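Local coordinates for protein CT_858 (PDB 3DOR) that probably acts as a secreted serine-type endopeptidase of Chlamydia trachomatis, a dimeric protease whose chain carries an S41 peptidase region and a PDZ domain, at residues B[493-498]-B[511-517]; B[488-494]-B[525-529]; B[354-358]-B[448-454]. One frame throughout, in Å; residues are numbered along the deposited sequence.

Contact 1: B[493-498]-B[511-517]; sequences GGFVFN and SLTGSLA
Phe495 and Phe497 both bring their rings to the backbone around Gly514, and there this β-hairpin is tightly packed. The CA of Gly514 lies over one face of the Phe495 ring, 4.1 Å from the centroid, a CH-pi contact. The Phe497 ring instead presents its edge to the same glycine, with Gly514 N in the ring plane and 3.6 Å from CE2. In each phenylalanine CG is tucked between the backbone N and the carbonyl carbon (chi1 77° and 70°), which swings both rings back over the partner strand. Phe497 also rests on Leu512, its CZ 3.5 Å from CB.

The backbones run antiparallel. Phe497 and Leu512 form the hydrogen-bonded pair, with a bond each way; Gly514 N then bonds to Phe495 O. Past this point the ladder changes character: Phe495 N turns to a side chain, Ser515 OG, at 3.2 Å. Beyond that, Ala517 N reaches Gly493 O at 2.8 Å. A water closes this end by donating to both Gly493 O and Ala517 O. Gly494, without a side chain, lets its CA approach Ser515 O to 3.2 Å.

Val496 and Asn498 make the looser, solvent-exposed part, meeting the partner strand over little area. On the face they share with Ser511 and Thr513, Asn498 OD1 sits 3.2 Å from Ser511 CB, while Ser511 OG is bonded to His73 O; Thr513 is buried, its OG1 bonded to Asp71.

Around the hairpin, Leu512 packs on Leu17 and Leu18 of helix 2-20, and Phe497 makes a cation-pi contact with Lys21. Ser515 OG is bonded to His366 ND1 on strand 361-368, the next strand of the sheet, and Leu516 touches Leu206 of the second subunit.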
loop_
_atom_site.group_PDB
_atom_site.type_symbol
_atom_site.label_atom_id
_atom_site.label_comp_id
_atom_site.label_asym_id
_atom_site.label_seq_id
_atom_site.Cartn_x
_atom_site.Cartn_y
_atom_site.Cartn_z
ATOM N N GLY B 493 8.905 -5.002 -20.919
ATOM C CA GLY B 493 9.201 -6.390 -20.602
ATOM C C GLY B 493 9.614 -6.832 -19.216
ATOM O O GLY B 493 10.622 -7.529 -19.064
ATOM N N GLY B 494 8.832 -6.453 -18.211
ATOM C CA GLY B 494 9.122 -6.835 -16.838
ATOM C C GLY B 494 7.930 -6.441 -15.987
ATOM O O GLY B 494 7.106 -5.637 -16.431
ATOM N N PHE B 495 7.815 -6.982 -14.777
ATOM C CA PHE B 495 6.681 -6.620 -13.941
ATOM C C PHE B 495 6.973 -5.320 -13.211
ATOM O O PHE B 495 8.129 -5.039 -12.878
ATOM C CB PHE B 495 6.350 -7.754 -12.949
ATOM C CG PHE B 495 7.279 -7.842 -11.753
ATOM C CD1 PHE B 495 7.121 -6.990 -10.663
ATOM C CD2 PHE B 495 8.279 -8.807 -11.702
ATOM C CE1 PHE B 495 7.947 -7.101 -9.536
ATOM C CE2 PHE B 495 9.115 -8.930 -10.577
ATOM C CZ PHE B 495 8.945 -8.076 -9.496
ATOM N N VAL B 496 5.931 -4.516 -12.988
ATOM C CA VAL B 496 6.085 -3.243 -12.283
ATOM C C VAL B 496 5.831 -3.359 -10.805
ATOM O O VAL B 496 5.201 -4.296 -10.350
ATOM C CB VAL B 496 5.093 -2.145 -12.740
ATOM C CG1 VAL B 496 5.670 -1.373 -13.847
ATOM C CG2 VAL B 496 3.748 -2.750 -13.111
ATOM N N PHE B 497 6.324 -2.372 -10.066
ATOM C CA PHE B 497 6.110 -2.293 -8.632
ATOM C C PHE B 497 6.242 -0.817 -8.301
ATOM O O PHE B 497 6.995 -0.099 -8.957
ATOM C CB PHE B 497 7.104 -3.180 -7.862
ATOM C CG PHE B 497 8.530 -2.691 -7.872
ATOM C CD1 PHE B 497 8.980 -1.790 -6.911
ATOM C CD2 PHE B 497 9.436 -3.180 -8.808
ATOM C CE1 PHE B 497 10.322 -1.388 -6.883
ATOM C CE2 PHE B 497 10.775 -2.788 -8.792
ATOM C CZ PHE B 497 11.221 -1.890 -7.824
ATOM N N ASN B 498 5.471 -0.353 -7.327
ATOM C CA ASN B 498 5.495 1.055 -6.957
ATOM C C ASN B 498 6.138 1.312 -5.604
ATOM O O ASN B 498 6.052 0.496 -4.686
ATOM C CB ASN B 498 4.074 1.617 -6.949
ATOM C CG ASN B 498 3.395 1.494 -8.302
ATOM O OD1 ASN B 498 3.782 2.152 -9.262
ATOM N ND2 ASN B 498 2.384 0.637 -8.383
ATOM N N SER B 511 7.379 4.317 -10.039
ATOM C CA SER B 511 7.171 2.936 -10.440
ATOM C C SER B 511 8.473 2.482 -11.079
ATOM O O SER B 511 9.126 3.255 -11.784
ATOM C CB SER B 511 6.010 2.827 -11.432
ATOM O OG SER B 511 6.227 3.646 -12.564
ATOM N N LEU B 512 8.859 1.240 -10.800
ATOM C CA LEU B 512 10.089 0.664 -11.327
ATOM C C LEU B 512 9.810 -0.745 -11.837
ATOM O O LEU B 512 8.713 -1.273 -11.652
ATOM C CB LEU B 512 11.164 0.633 -10.232
ATOM C CG LEU B 512 11.633 2.019 -9.762
ATOM C CD1 LEU B 512 12.518 1.884 -8.529
ATOM C CD2 LEU B 512 12.383 2.723 -10.901
ATOM N N THR B 513 10.814 -1.350 -12.464
ATOM C CA THR B 513 10.694 -2.686 -13.046
ATOM C C THR B 513 11.539 -3.694 -12.285
ATOM O O THR B 513 12.753 -3.521 -12.153
ATOM C CB THR B 513 11.121 -2.635 -14.518
ATOM O OG1 THR B 513 10.368 -1.605 -15.164
ATOM C CG2 THR B 513 10.871 -3.977 -15.223
ATOM N N GLY B 514 10.892 -4.750 -11.796
ATOM C CA GLY B 514 11.586 -5.756 -11.013
ATOM C C GLY B 514 12.041 -7.023 -11.706
ATOM O O GLY B 514 12.516 -7.950 -11.042
ATOM N N SER B 515 11.907 -7.085 -13.027
ATOM C CA SER B 515 12.338 -8.274 -13.753
ATOM C C SER B 515 12.536 -8.002 -15.235
ATOM O O SER B 515 12.138 -6.957 -15.744
ATOM C CB SER B 515 11.298 -9.377 -13.611
ATOM O OG SER B 515 10.167 -9.057 -14.400
ATOM N N LEU B 516 13.176 -8.948 -15.913
ATOM C CA LEU B 516 13.383 -8.862 -17.353
ATOM C C LEU B 516 12.867 -10.161 -17.949
ATOM O O LEU B 516 13.413 -11.232 -17.685
ATOM C CB LEU B 516 14.862 -8.716 -17.714
ATOM C CG LEU B 516 15.483 -7.325 -17.792
ATOM C CD1 LEU B 516 16.919 -7.467 -18.288
ATOM C CD2 LEU B 516 14.680 -6.429 -18.735
ATOM N N ALA B 517 11.806 -10.073 -18.734
ATOM C CA ALA B 517 11.253 -11.260 -19.368
ATOM C C ALA B 517 12.160 -11.696 -20.510
ATOM O O ALA B 517 12.768 -10.857 -21.194
ATOM C CB ALA B 517 9.868 -10.966 -19.899
HETATM O O HOH W 1 12.482 -8.149 -21.121
#

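Contact 2: B[488-494]-B[525-529]; sequences RTAGAGG and IENIG
Gly491 O takes the N-H of Asn527 at 2.7 Å, and the weak bond from Gly493 N arrives at the same oxygen. A water sits 2.9 Å from it as well, and the CA-H of Glu526 adds a further contact. Two gamma turns face each other here. In 488-494, Ala492 is the centre of an inverse gamma turn closed by that weak bond; in 525-529, Asn527 is the centre of a classic gamma turn closed by Ile528 N to Glu526 O, inside a wider turn from Gly529 N to Ile525 O. The two loops belong to the S41 peptidase region, one leaving strand 483-486 and the other leading into strand 534-535, its parallel neighbour in the mixed sheet.

Glycines let the main chains come this close: Gly491 CA is 3.6 Å from Gly529 CA, and Gly493 CA packs on Ile525 CB.

Glu526 sends its carboxylate back across the contact by a bend at its second torsion (chi2 63°). OE1 thereby makes a weak bond to Gly493 N at 3.0 Å, and OE2 is held in a salt bridge by Lys28 of helix 25-32. Asp470 of helix 468-478 holds 488-494, its carboxylate accepting from Thr489 OG1 and from the N-H groups of Gly491 and Ala492.

At the exposed end Arg488 lies alongside Ile528, pointing the same way. Its NH1 donates to Ile528 O at 2.9 Å, with the oxygen tilted 18° out of the guanidinium plane, and the same oxygen is 3.1 Å from Arg488 CD.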
loop_
_atom_site.group_PDB
_atom_site.type_symbol
_atom_site.label_atom_id
_atom_site.label_comp_id
_atom_site.label_asym_id
_atom_site.label_seq_id
_atom_site.Cartn_x
_atom_site.Cartn_y
_atom_site.Cartn_z
ATOM N N ARG B 488 4.668 -3.645 -34.188
ATOM C CA ARG B 488 5.432 -4.058 -33.014
ATOM C C ARG B 488 4.937 -3.428 -31.713
ATOM O O ARG B 488 4.657 -2.224 -31.661
ATOM C CB ARG B 488 6.912 -3.702 -33.249
ATOM C CG ARG B 488 7.868 -4.030 -32.122
ATOM C CD ARG B 488 9.304 -3.545 -32.457
ATOM N NE ARG B 488 9.863 -4.214 -33.636
ATOM C CZ ARG B 488 10.470 -5.398 -33.619
ATOM N NH1 ARG B 488 10.615 -6.064 -32.482
ATOM N NH2 ARG B 488 10.911 -5.934 -34.751
ATOM N N THR B 489 4.848 -4.239 -30.657
ATOM C CA THR B 489 4.398 -3.750 -29.356
ATOM C C THR B 489 5.476 -2.878 -28.686
ATOM O O THR B 489 6.649 -2.896 -29.084
ATOM C CB THR B 489 3.989 -4.933 -28.422
ATOM O OG1 THR B 489 5.122 -5.774 -28.175
ATOM C CG2 THR B 489 2.872 -5.783 -29.081
ATOM N N ALA B 490 5.071 -2.122 -27.668
ATOM C CA ALA B 490 5.961 -1.198 -26.961
ATOM C C ALA B 490 7.213 -1.775 -26.317
ATOM O O ALA B 490 8.303 -1.223 -26.464
ATOM C CB ALA B 490 5.172 -0.429 -25.918
ATOM N N GLY B 491 7.061 -2.862 -25.577
ATOM C CA GLY B 491 8.212 -3.456 -24.936
ATOM C C GLY B 491 8.416 -3.080 -23.480
ATOM O O GLY B 491 9.472 -2.559 -23.102
ATOM N N ALA B 492 7.390 -3.287 -22.661
ATOM C CA ALA B 492 7.516 -3.042 -21.223
ATOM C C ALA B 492 7.688 -4.486 -20.749
ATOM O O ALA B 492 6.740 -5.120 -20.280
ATOM C CB ALA B 492 6.234 -2.427 -20.665
ATOM N N GLY B 493 8.905 -5.002 -20.919
ATOM C CA GLY B 493 9.201 -6.390 -20.602
ATOM C C GLY B 493 9.614 -6.832 -19.216
ATOM O O GLY B 493 10.622 -7.529 -19.064
ATOM N N GLY B 494 8.832 -6.453 -18.211
ATOM C CA GLY B 494 9.122 -6.835 -16.838
ATOM C C GLY B 494 7.930 -6.441 -15.987
ATOM O O GLY B 494 7.106 -5.637 -16.431
ATOM N N ILE B 525 12.173 -8.579 -23.969
ATOM C CA ILE B 525 11.000 -7.856 -24.443
ATOM C C ILE B 525 11.174 -6.353 -24.243
ATOM O O ILE B 525 10.695 -5.561 -25.050
ATOM C CB ILE B 525 9.709 -8.313 -23.697
ATOM C CG1 ILE B 525 9.498 -9.812 -23.896
ATOM C CG2 ILE B 525 8.479 -7.557 -24.226
ATOM C CD1 ILE B 525 9.393 -10.201 -25.345
ATOM N N GLU B 526 11.862 -5.973 -23.167
ATOM C CA GLU B 526 12.104 -4.564 -22.837
ATOM C C GLU B 526 12.548 -3.763 -24.061
ATOM O O GLU B 526 13.498 -4.153 -24.736
ATOM C CB GLU B 526 13.176 -4.465 -21.740
ATOM C CG GLU B 526 13.354 -3.073 -21.142
ATOM C CD GLU B 526 12.109 -2.570 -20.429
ATOM O OE1 GLU B 526 11.241 -3.399 -20.086
ATOM O OE2 GLU B 526 12.002 -1.343 -20.195
ATOM N N ASN B 527 11.852 -2.662 -24.343
ATOM C CA ASN B 527 12.163 -1.787 -25.479
ATOM C C ASN B 527 11.915 -2.360 -26.869
ATOM O O ASN B 527 11.269 -1.721 -27.700
ATOM C CB ASN B 527 13.627 -1.326 -25.415
ATOM C CG ASN B 527 13.888 -0.404 -24.254
ATOM O OD1 ASN B 527 13.330 0.693 -24.180
ATOM N ND2 ASN B 527 14.730 -0.845 -23.327
ATOM N N ILE B 528 12.455 -3.550 -27.116
ATOM C CA ILE B 528 12.343 -4.231 -28.408
ATOM C C ILE B 528 10.921 -4.686 -28.755
ATOM O O ILE B 528 10.566 -4.793 -29.922
ATOM C CB ILE B 528 13.265 -5.476 -28.454
ATOM C CG1 ILE B 528 14.707 -5.069 -28.161
ATOM C CG2 ILE B 528 13.196 -6.128 -29.824
ATOM C CD1 ILE B 528 15.218 -3.955 -29.041
ATOM N N GLY B 529 10.126 -4.975 -27.734
ATOM C CA GLY B 529 8.766 -5.407 -27.969
ATOM C C GLY B 529 8.632 -6.714 -28.716
ATOM O O GLY B 529 9.583 -7.489 -28.851
HETATM O O HOH W 2 9.758 -0.362 -21.244
HETATM O O HOH W 1 12.482 -8.149 -21.121
#

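Contact 3: B[354-358]-B[448-454]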
loop_
_atom_site.group_PDB
_atom_site.type_symbol
_atom_site.label_atom_id
_atom_site.label_comp_id
_atom_site.label_asym_id
_atom_site.label_seq_id
_atom_site.Cartn_x
_atom_site.Cartn_y
_atom_site.Cartn_z
ATOM N N SER B 354 -5.575 -19.387 -21.331
ATOM C CA SER B 354 -6.010 -20.761 -21.086
ATOM C C SER B 354 -7.299 -21.113 -21.832
ATOM O O SER B 354 -7.568 -22.282 -22.091
ATOM C CB SER B 354 -6.196 -21.021 -19.578
ATOM O OG SER B 354 -7.444 -20.537 -19.125
ATOM N N MET B 355 -8.084 -20.112 -22.207
ATOM C CA MET B 355 -9.319 -20.389 -22.918
ATOM C C MET B 355 -9.186 -20.267 -24.433
ATOM O O MET B 355 -10.155 -20.481 -25.174
ATOM C CB MET B 355 -10.424 -19.469 -22.405
ATOM C CG MET B 355 -10.773 -19.722 -20.936
ATOM S SD MET B 355 -12.117 -18.678 -20.329
ATOM C CE MET B 355 -11.249 -17.497 -19.377
ATOM N N LEU B 356 -7.981 -19.948 -24.896
ATOM C CA LEU B 356 -7.756 -19.791 -26.325
ATOM C C LEU B 356 -6.870 -20.873 -26.912
ATOM O O LEU B 356 -6.257 -20.678 -27.962
ATOM C CB LEU B 356 -7.135 -18.434 -26.599
ATOM C CG LEU B 356 -7.985 -17.243 -26.160
ATOM C CD1 LEU B 356 -7.148 -15.972 -26.237
ATOM C CD2 LEU B 356 -9.219 -17.151 -27.042
ATOM N N THR B 357 -6.794 -22.011 -26.232
ATOM C CA THR B 357 -5.969 -23.111 -26.713
ATOM C C THR B 357 -6.457 -24.455 -26.191
ATOM O O THR B 357 -7.135 -24.517 -25.165
ATOM C CB THR B 357 -4.506 -22.934 -26.282
ATOM O OG1 THR B 357 -3.726 -24.013 -26.809
ATOM C CG2 THR B 357 -4.393 -22.929 -24.756
ATOM N N ASP B 358 -6.116 -25.523 -26.910
ATOM C CA ASP B 358 -6.481 -26.877 -26.506
ATOM C C ASP B 358 -5.203 -27.661 -26.194
ATOM O O ASP B 358 -5.244 -28.855 -25.889
ATOM C CB ASP B 358 -7.295 -27.579 -27.607
ATOM C CG ASP B 358 -6.531 -27.723 -28.919
ATOM O OD1 ASP B 358 -5.459 -27.102 -29.073
ATOM O OD2 ASP B 358 -7.017 -28.452 -29.809
ATOM N N HIS B 448 -7.839 -24.380 -20.322
ATOM C CA HIS B 448 -8.957 -24.279 -19.393
ATOM C C HIS B 448 -9.677 -25.620 -19.510
ATOM O O HIS B 448 -9.753 -26.195 -20.591
ATOM C CB HIS B 448 -9.868 -23.122 -19.817
ATOM C CG HIS B 448 -10.971 -22.816 -18.853
ATOM N ND1 HIS B 448 -12.168 -23.499 -18.848
ATOM C CD2 HIS B 448 -11.069 -21.883 -17.875
ATOM C CE1 HIS B 448 -12.956 -22.997 -17.911
ATOM N NE2 HIS B 448 -12.311 -22.015 -17.307
ATOM N N PRO B 449 -10.192 -26.150 -18.393
ATOM C CA PRO B 449 -10.881 -27.440 -18.467
ATOM C C PRO B 449 -12.195 -27.453 -19.257
ATOM O O PRO B 449 -12.515 -28.457 -19.890
ATOM C CB PRO B 449 -11.070 -27.812 -16.990
ATOM C CG PRO B 449 -11.254 -26.463 -16.338
ATOM C CD PRO B 449 -10.165 -25.638 -17.011
ATOM N N ARG B 450 -12.938 -26.348 -19.245
ATOM C CA ARG B 450 -14.228 -26.283 -19.935
ATOM C C ARG B 450 -14.260 -25.552 -21.279
ATOM O O ARG B 450 -14.876 -26.039 -22.231
ATOM C CB ARG B 450 -15.284 -25.631 -19.042
ATOM C CG ARG B 450 -15.350 -26.122 -17.604
ATOM C CD ARG B 450 -16.597 -25.551 -16.924
ATOM N NE ARG B 450 -16.422 -25.324 -15.491
ATOM C CZ ARG B 450 -17.397 -24.929 -14.672
ATOM N NH1 ARG B 450 -18.623 -24.721 -15.144
ATOM N NH2 ARG B 450 -17.146 -24.730 -13.381
ATOM N N VAL B 451 -13.638 -24.378 -21.362
ATOM C CA VAL B 451 -13.670 -23.639 -22.614
ATOM C C VAL B 451 -12.292 -23.486 -23.232
ATOM O O VAL B 451 -11.362 -22.957 -22.613
ATOM C CB VAL B 451 -14.376 -22.248 -22.438
ATOM C CG1 VAL B 451 -15.089 -22.198 -21.094
ATOM C CG2 VAL B 451 -13.397 -21.111 -22.579
ATOM N N GLN B 452 -12.176 -23.976 -24.464
ATOM C CA GLN B 452 -10.929 -23.949 -25.218
ATOM C C GLN B 452 -11.178 -23.601 -26.686
ATOM O O GLN B 452 -11.651 -24.445 -27.441
ATOM C CB GLN B 452 -10.251 -25.330 -25.182
ATOM C CG GLN B 452 -9.934 -25.904 -23.802
ATOM C CD GLN B 452 -9.545 -27.376 -23.875
ATOM O OE1 GLN B 452 -9.238 -27.887 -24.951
ATOM N NE2 GLN B 452 -9.544 -28.058 -22.731
ATOM N N TYR B 453 -10.866 -22.385 -27.113
ATOM C CA TYR B 453 -11.058 -22.074 -28.524
ATOM C C TYR B 453 -9.893 -22.748 -29.256
ATOM O O TYR B 453 -8.727 -22.512 -28.925
ATOM C CB TYR B 453 -11.029 -20.571 -28.757
ATOM C CG TYR B 453 -11.502 -20.181 -30.143
ATOM C CD1 TYR B 453 -12.841 -20.314 -30.506
ATOM C CD2 TYR B 453 -10.609 -19.682 -31.093
ATOM C CE1 TYR B 453 -13.282 -19.962 -31.776
ATOM C CE2 TYR B 453 -11.042 -19.327 -32.367
ATOM C CZ TYR B 453 -12.379 -19.470 -32.698
ATOM O OH TYR B 453 -12.819 -19.113 -33.948
ATOM N N SER B 454 -10.196 -23.585 -30.244
ATOM C CA SER B 454 -9.145 -24.299 -30.964
ATOM C C SER B 454 -9.080 -23.995 -32.448
ATOM O O SER B 454 -8.377 -24.675 -33.179
ATOM C CB SER B 454 -9.308 -25.815 -30.772
ATOM O OG SER B 454 -10.584 -26.256 -31.228
HETATM O O HOH W 3 -7.451 -30.076 -24.518
#
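The imidazole of His448 is sandwiched: Met355 SD lies over one face, 4.5 Å from the ring centroid, and Pro449 CD sits 3.4 Å above the plane on the opposite face. Ser354 OG comes up to the ring edge near CD2, and Arg450 CA occupies the edge beyond ND1. That nitrogen accepts two backbone N-H groups, of Arg450 and Val451, each tilted out of the ring plane; this is consistent with an unprotonated ND1 and fixes the rotation of the ring.

The second flat group is the amide of Gln452. Its NE2 donates to His448 O at 2.8 Å, with the oxygen in the amide plane. Its OE1 turns the other way, toward Asp358 CB at 3.3 Å, and a water bridges it to Asp358 O. The 448-454 loop thus holds itself together through His448 and Gln452.

Two backbone bonds join the segments, His448 N to Ser354 O and Tyr453 N to Met355 O, both 2.8 Å. Between them the packing is tight: Val451 CG2 presses within 3.4 Å of both CB and CG of Met355. Val451 itself is nearly eclipsed (chi1 -12°), so this spot is probably strained. Asp358 is exposed, with a sulfate, probably from the crystallisation liquor, about 4 Å from its side chain.

The paired loops sit against helix 316-330, where Met355 touches Phe320 and Ala321, and Tyr453 packs on Ile324 and Ser328. Leu356 and Tyr453 reach Ile336 and Leu334 of strand 333-337, while Ser354 and His448 meet strand 405-406.

How the contacts relate
From the N terminus, contact 3 comes first: 448-454 returns to 354-358 and closes a long loop that holds several helices and short strands, tying the exit of helix 346-354 to the approach to strand 457-461 of the mixed sheet. The chain then runs on to contacts 1 and 2, in series with it and about 18 and 15 Å away between nearest atoms. Those two are nested. Contact 2 closes the outer loop, from 488-494 to 525-529, and contact 1 closes the hairpin inside it. They share Gly493, Gly494 and one water, and Leu516 packs on Glu526, so the mixed sheet's loops join directly to the antiparallel sheet.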